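Long-range contact in aminoglycoside N(3)-acetyltransferase (Enterobacter cloacae, PDB 6NP3), which catalyses transfer of an acetyl group from acetyl-CoA to the 3-amino group of 2-deoxystreptamine antibiotics such as gentamicin, probably conferring resistance to them: residues M121-P134 against R144-K156. Residues are numbered along the deposited sequence; the frame is centred on the assembly and turned at random.
Sequences MAAIGPDAAWLVAP and RSPIARFLAHAGK
P146, in the first turn of helix 146-151, lays its ring against the C-terminal end of helix 128-132, CB lying 3.2 Å from L131 O. In this antibiotic N-acetyltransferase fold the two short helices run at 125° to each other, their axes approaching to 8.9 Å, beside the central mixed sheet. In the conformer described, one of two deposited, M121 of strand 121-124 touches the same proline through CG, and its CE meets CG1 and CD1 of I147. M121 also lies close to T168, part of the acetyl-CoA site.

R149 is the main polar link, capturing carbonyls at and just beyond the end of helix 128-132. A bend at chi3 (-64°) turns the guanidinium toward the helix end, where NH2 donates to L131 O at 2.9 Å, from above that carbonyl's plane, and to P134 O at 2.8 Å. NH1 bonds R144 O within its own segment, and NE reaches W130 O only weakly. Together the carbonyl bonds should fix the rotation of the flat group, and their dipoles probably stabilise its positive charge. P134, which follows a cis peptide bond, places CD over one guanidinium face. Nearer the arginine backbone, CB makes a CH-pi contact over the W130 six-membered ring, 4.0 Å from its centroid.

F150 brings its backbone N near CD2 of L131, its ring packing on M22 and L57 of the sheet. H153 then receives the edge of W130 on its imidazole face, a T-shaped pair with planes at 64°. The side chain of D127 comes within about 3 Å of a bound magnesium ion, and its OD2 accepts from H153 NE2 at 2.9 Å, the donor lying above the carboxylate plane.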
loop_
_atom_site.group_PDB
_atom_site.type_symbol
_atom_site.label_atom_id
_atom_site.label_comp_id
_atom_site.label_asym_id
_atom_site.label_seq_id
_atom_site.Cartn_x
_atom_site.Cartn_y
_atom_site.Cartn_z
ATOM N N MET A 121 2.249 -7.015 -0.543
ATOM C CA MET A 121 1.453 -6.397 -1.592
ATOM C C MET A 121 0.728 -7.464 -2.406
ATOM O O MET A 121 1.314 -8.496 -2.750
ATOM C CB MET A 121 2.378 -5.627 -2.546
ATOM C CG MET A 121 3.219 -4.549 -1.903
ATOM S SD MET A 121 2.304 -3.048 -1.637
ATOM C CE MET A 121 3.428 -2.178 -0.559
ATOM N N ALA A 122 -0.519 -7.173 -2.778
ATOM C CA ALA A 122 -1.344 -8.080 -3.559
ATOM C C ALA A 122 -1.587 -7.446 -4.916
ATOM O O ALA A 122 -1.814 -6.243 -4.994
ATOM C CB ALA A 122 -2.671 -8.307 -2.849
ATOM N N ALA A 123 -1.541 -8.253 -5.978
ATOM C CA ALA A 123 -1.790 -7.737 -7.307
ATOM C C ALA A 123 -2.674 -8.667 -8.108
ATOM O O ALA A 123 -2.503 -9.893 -8.086
ATOM C CB ALA A 123 -0.500 -7.531 -8.094
ATOM N N ILE A 124 -3.557 -8.050 -8.880
ATOM C CA ILE A 124 -4.464 -8.744 -9.789
ATOM C C ILE A 124 -4.246 -8.156 -11.176
ATOM O O ILE A 124 -4.289 -6.930 -11.345
ATOM C CB ILE A 124 -5.933 -8.539 -9.376
ATOM C CG1 ILE A 124 -6.202 -9.171 -8.013
ATOM C CG2 ILE A 124 -6.871 -9.150 -10.409
ATOM C CD1 ILE A 124 -7.423 -8.706 -7.331
ATOM N N GLY A 125 -4.066 -9.015 -12.173
ATOM C CA GLY A 125 -3.994 -8.602 -13.558
ATOM C C GLY A 125 -2.823 -9.236 -14.269
ATOM O O GLY A 125 -2.024 -9.967 -13.667
ATOM N N PRO A 126 -2.695 -8.981 -15.568
ATOM C CA PRO A 126 -1.670 -9.686 -16.348
ATOM C C PRO A 126 -0.258 -9.434 -15.884
ATOM O O PRO A 126 0.627 -10.257 -16.137
ATOM C CB PRO A 126 -1.903 -9.198 -17.780
ATOM C CG PRO A 126 -3.344 -8.800 -17.809
ATOM C CD PRO A 126 -3.597 -8.197 -16.421
ATOM N N ASP A 127 0.011 -8.297 -15.249
ATOM C CA ASP A 127 1.359 -7.956 -14.813
ATOM C C ASP A 127 1.572 -8.238 -13.333
ATOM O O ASP A 127 2.581 -7.820 -12.754
ATOM C CB ASP A 127 1.650 -6.491 -15.131
ATOM C CG ASP A 127 1.526 -6.173 -16.604
ATOM O OD1 ASP A 127 1.996 -6.953 -17.444
ATOM O OD2 ASP A 127 0.919 -5.144 -16.946
ATOM N N ALA A 128 0.681 -9.016 -12.728
ATOM C CA ALA A 128 0.722 -9.221 -11.286
ATOM C C ALA A 128 2.009 -9.896 -10.839
ATOM O O ALA A 128 2.584 -9.532 -9.802
ATOM C CB ALA A 128 -0.459 -10.077 -10.850
ATOM N N ALA A 129 2.480 -10.906 -11.565
ATOM C CA ALA A 129 3.701 -11.561 -11.113
ATOM C C ALA A 129 4.888 -10.604 -11.163
ATOM O O ALA A 129 5.747 -10.614 -10.268
ATOM C CB ALA A 129 3.972 -12.817 -11.942
ATOM N N TRP A 130 4.985 -9.815 -12.225
ATOM C CA TRP A 130 6.063 -8.840 -12.339
ATOM C C TRP A 130 5.970 -7.786 -11.246
ATOM O O TRP A 130 6.994 -7.343 -10.720
ATOM C CB TRP A 130 5.981 -8.199 -13.722
ATOM C CG TRP A 130 6.936 -7.088 -13.957
ATOM C CD1 TRP A 130 8.230 -7.205 -14.349
ATOM C CD2 TRP A 130 6.687 -5.690 -13.827
ATOM N NE1 TRP A 130 8.815 -5.974 -14.430
ATOM C CE2 TRP A 130 7.884 -5.026 -14.120
ATOM C CE3 TRP A 130 5.578 -4.937 -13.457
ATOM C CZ2 TRP A 130 7.984 -3.650 -14.105
ATOM C CZ3 TRP A 130 5.687 -3.562 -13.464
ATOM C CH2 TRP A 130 6.869 -2.939 -13.793
ATOM N N LEU A 131 4.754 -7.397 -10.862
ATOM C CA LEU A 131 4.600 -6.426 -9.786
ATOM C C LEU A 131 5.076 -6.978 -8.448
ATOM O O LEU A 131 5.739 -6.265 -7.695
ATOM C CB LEU A 131 3.149 -5.974 -9.641
ATOM C CG LEU A 131 2.694 -5.016 -10.733
ATOM C CD1 LEU A 131 1.173 -4.961 -10.765
ATOM C CD2 LEU A 131 3.264 -3.640 -10.531
ATOM N N VAL A 132 4.717 -8.215 -8.103
ATOM C CA VAL A 132 4.877 -8.616 -6.713
ATOM C C VAL A 132 6.240 -9.179 -6.349
ATOM O O VAL A 132 6.523 -9.331 -5.153
ATOM C CB VAL A 132 3.816 -9.613 -6.212
ATOM C CG1 VAL A 132 2.410 -9.030 -6.321
ATOM C CG2 VAL A 132 3.906 -10.961 -6.936
ATOM N N ALA A 133 7.103 -9.493 -7.317
ATOM C CA ALA A 133 8.406 -10.092 -7.003
ATOM C C ALA A 133 9.480 -9.408 -7.830
ATOM O O ALA A 133 9.254 -9.133 -9.018
ATOM C CB ALA A 133 8.399 -11.592 -7.327
ATOM N N PRO A 134 10.656 -9.139 -7.248
ATOM C CA PRO A 134 11.035 -9.475 -5.877
ATOM C C PRO A 134 10.409 -8.532 -4.845
ATOM O O PRO A 134 10.069 -7.379 -5.128
ATOM C CB PRO A 134 12.552 -9.295 -5.893
ATOM C CG PRO A 134 12.789 -8.211 -6.936
ATOM C CD PRO A 134 11.767 -8.529 -8.008
ATOM N N ARG A 144 13.386 -1.447 -5.716
ATOM C CA ARG A 144 13.332 -2.894 -5.900
ATOM C C ARG A 144 12.051 -3.475 -5.310
ATOM O O ARG A 144 11.831 -4.696 -5.412
ATOM C CB ARG A 144 14.570 -3.631 -5.368
ATOM C CG ARG A 144 15.852 -3.106 -6.015
ATOM C CD ARG A 144 17.084 -3.888 -5.580
ATOM N NE ARG A 144 16.966 -5.299 -5.936
ATOM C CZ ARG A 144 17.419 -5.840 -7.063
ATOM N NH1 ARG A 144 18.044 -5.101 -7.966
ATOM N NH2 ARG A 144 17.248 -7.133 -7.287
ATOM N N SER A 145 11.188 -2.661 -4.717
ATOM C CA SER A 145 9.924 -3.151 -4.184
ATOM C C SER A 145 8.823 -3.098 -5.228
ATOM O O SER A 145 8.945 -2.477 -6.284
ATOM C CB SER A 145 9.497 -2.324 -2.977
ATOM O OG SER A 145 9.030 -1.052 -3.395
ATOM N N PRO A 146 7.665 -3.686 -4.916
ATOM C CA PRO A 146 6.516 -3.549 -5.819
ATOM C C PRO A 146 6.097 -2.110 -6.039
ATOM O O PRO A 146 5.624 -1.765 -7.132
ATOM C CB PRO A 146 5.436 -4.368 -5.120
ATOM C CG PRO A 146 6.197 -5.472 -4.423
ATOM C CD PRO A 146 7.438 -4.729 -3.896
ATOM N N ILE A 147 6.264 -1.243 -5.041
ATOM C CA ILE A 147 5.971 0.168 -5.250
ATOM C C ILE A 147 6.878 0.751 -6.315
ATOM O O ILE A 147 6.435 1.546 -7.152
ATOM C CB ILE A 147 6.139 0.943 -3.937
ATOM C CG1 ILE A 147 5.177 0.483 -2.865
ATOM C CG2 ILE A 147 6.076 2.462 -4.138
ATOM C CD1 ILE A 147 3.797 0.746 -3.176
ATOM N N ALA A 148 8.168 0.429 -6.272
ATOM C CA ALA A 148 9.057 0.927 -7.313
ATOM C C ALA A 148 8.552 0.553 -8.702
ATOM O O ALA A 148 8.583 1.373 -9.621
ATOM C CB ALA A 148 10.474 0.414 -7.090
ATOM N N ARG A 149 8.144 -0.691 -8.891
ATOM C CA ARG A 149 7.675 -1.120 -10.205
ATOM C C ARG A 149 6.349 -0.459 -10.576
ATOM O O ARG A 149 6.155 -0.057 -11.728
ATOM C CB ARG A 149 7.643 -2.648 -10.245
ATOM C CG ARG A 149 9.051 -3.214 -10.297
ATOM C CD ARG A 149 9.102 -4.746 -10.418
ATOM N NE ARG A 149 8.530 -5.412 -9.258
ATOM C CZ ARG A 149 9.180 -5.607 -8.105
ATOM N NH1 ARG A 149 10.441 -5.219 -7.929
ATOM N NH2 ARG A 149 8.547 -6.190 -7.111
ATOM N N PHE A 150 5.434 -0.304 -9.612
ATOM C CA PHE A 150 4.183 0.429 -9.829
ATOM C C PHE A 150 4.452 1.833 -10.349
ATOM O O PHE A 150 3.772 2.308 -11.257
ATOM C CB PHE A 150 3.456 0.447 -8.474
ATOM C CG PHE A 150 2.280 1.372 -8.364
ATOM C CD1 PHE A 150 1.079 1.048 -8.931
ATOM C CD2 PHE A 150 2.362 2.518 -7.613
ATOM C CE1 PHE A 150 0.009 1.866 -8.807
ATOM C CE2 PHE A 150 1.252 3.339 -7.489
ATOM C CZ PHE A 150 0.092 2.994 -8.084
ATOM N N LEU A 151 5.448 2.509 -9.766
ATOM C CA LEU A 151 5.779 3.862 -10.160
ATOM C C LEU A 151 6.382 3.897 -11.548
ATOM O O LEU A 151 6.292 4.925 -12.218
ATOM C CB LEU A 151 6.790 4.478 -9.204
ATOM C CG LEU A 151 6.252 4.754 -7.807
ATOM C CD1 LEU A 151 7.362 5.094 -6.828
ATOM C CD2 LEU A 151 5.169 5.810 -7.799
ATOM N N ALA A 152 6.964 2.799 -12.014
ATOM C CA ALA A 152 7.466 2.694 -13.378
ATOM C C ALA A 152 6.402 2.227 -14.371
ATOM O O ALA A 152 6.683 2.157 -15.577
ATOM C CB ALA A 152 8.683 1.748 -13.403
ATOM N N HIS A 153 5.200 1.909 -13.899
ATOM C CA HIS A 153 4.163 1.253 -14.683
ATOM C C HIS A 153 2.930 2.135 -14.780
ATOM O O HIS A 153 1.804 1.649 -14.822
ATOM C CB HIS A 153 3.816 -0.082 -14.041
ATOM C CG HIS A 153 3.130 -1.058 -14.941
ATOM N ND1 HIS A 153 3.423 -1.219 -16.280
ATOM C CD2 HIS A 153 2.177 -1.969 -14.650
ATOM C CE1 HIS A 153 2.681 -2.202 -16.771
ATOM N NE2 HIS A 153 1.922 -2.675 -15.800
ATOM N N ALA A 154 3.151 3.446 -14.840
ATOM C CA ALA A 154 2.079 4.402 -15.075
ATOM C C ALA A 154 1.050 4.348 -13.956
ATOM O O ALA A 154 -0.129 4.581 -14.176
ATOM C CB ALA A 154 1.422 4.239 -16.456
ATOM N N GLY A 155 1.485 4.029 -12.740
ATOM C CA GLY A 155 0.535 3.778 -11.678
ATOM C C GLY A 155 -0.311 5.002 -11.357
ATOM O O GLY A 155 0.178 6.143 -11.356
ATOM N N LYS A 156 -1.559 4.738 -10.967
ATOM C CA LYS A 156 -2.487 5.737 -10.458
ATOM C C LYS A 156 -2.909 5.319 -9.064
ATOM O O LYS A 156 -3.159 4.133 -8.806
ATOM C CB LYS A 156 -3.738 5.859 -11.326
ATOM C CG LYS A 156 -3.465 6.247 -12.747
ATOM C CD LYS A 156 -4.758 6.404 -13.517
ATOM C CE LYS A 156 -4.532 6.712 -14.979
ATOM N NZ LYS A 156 -5.831 6.982 -15.712
#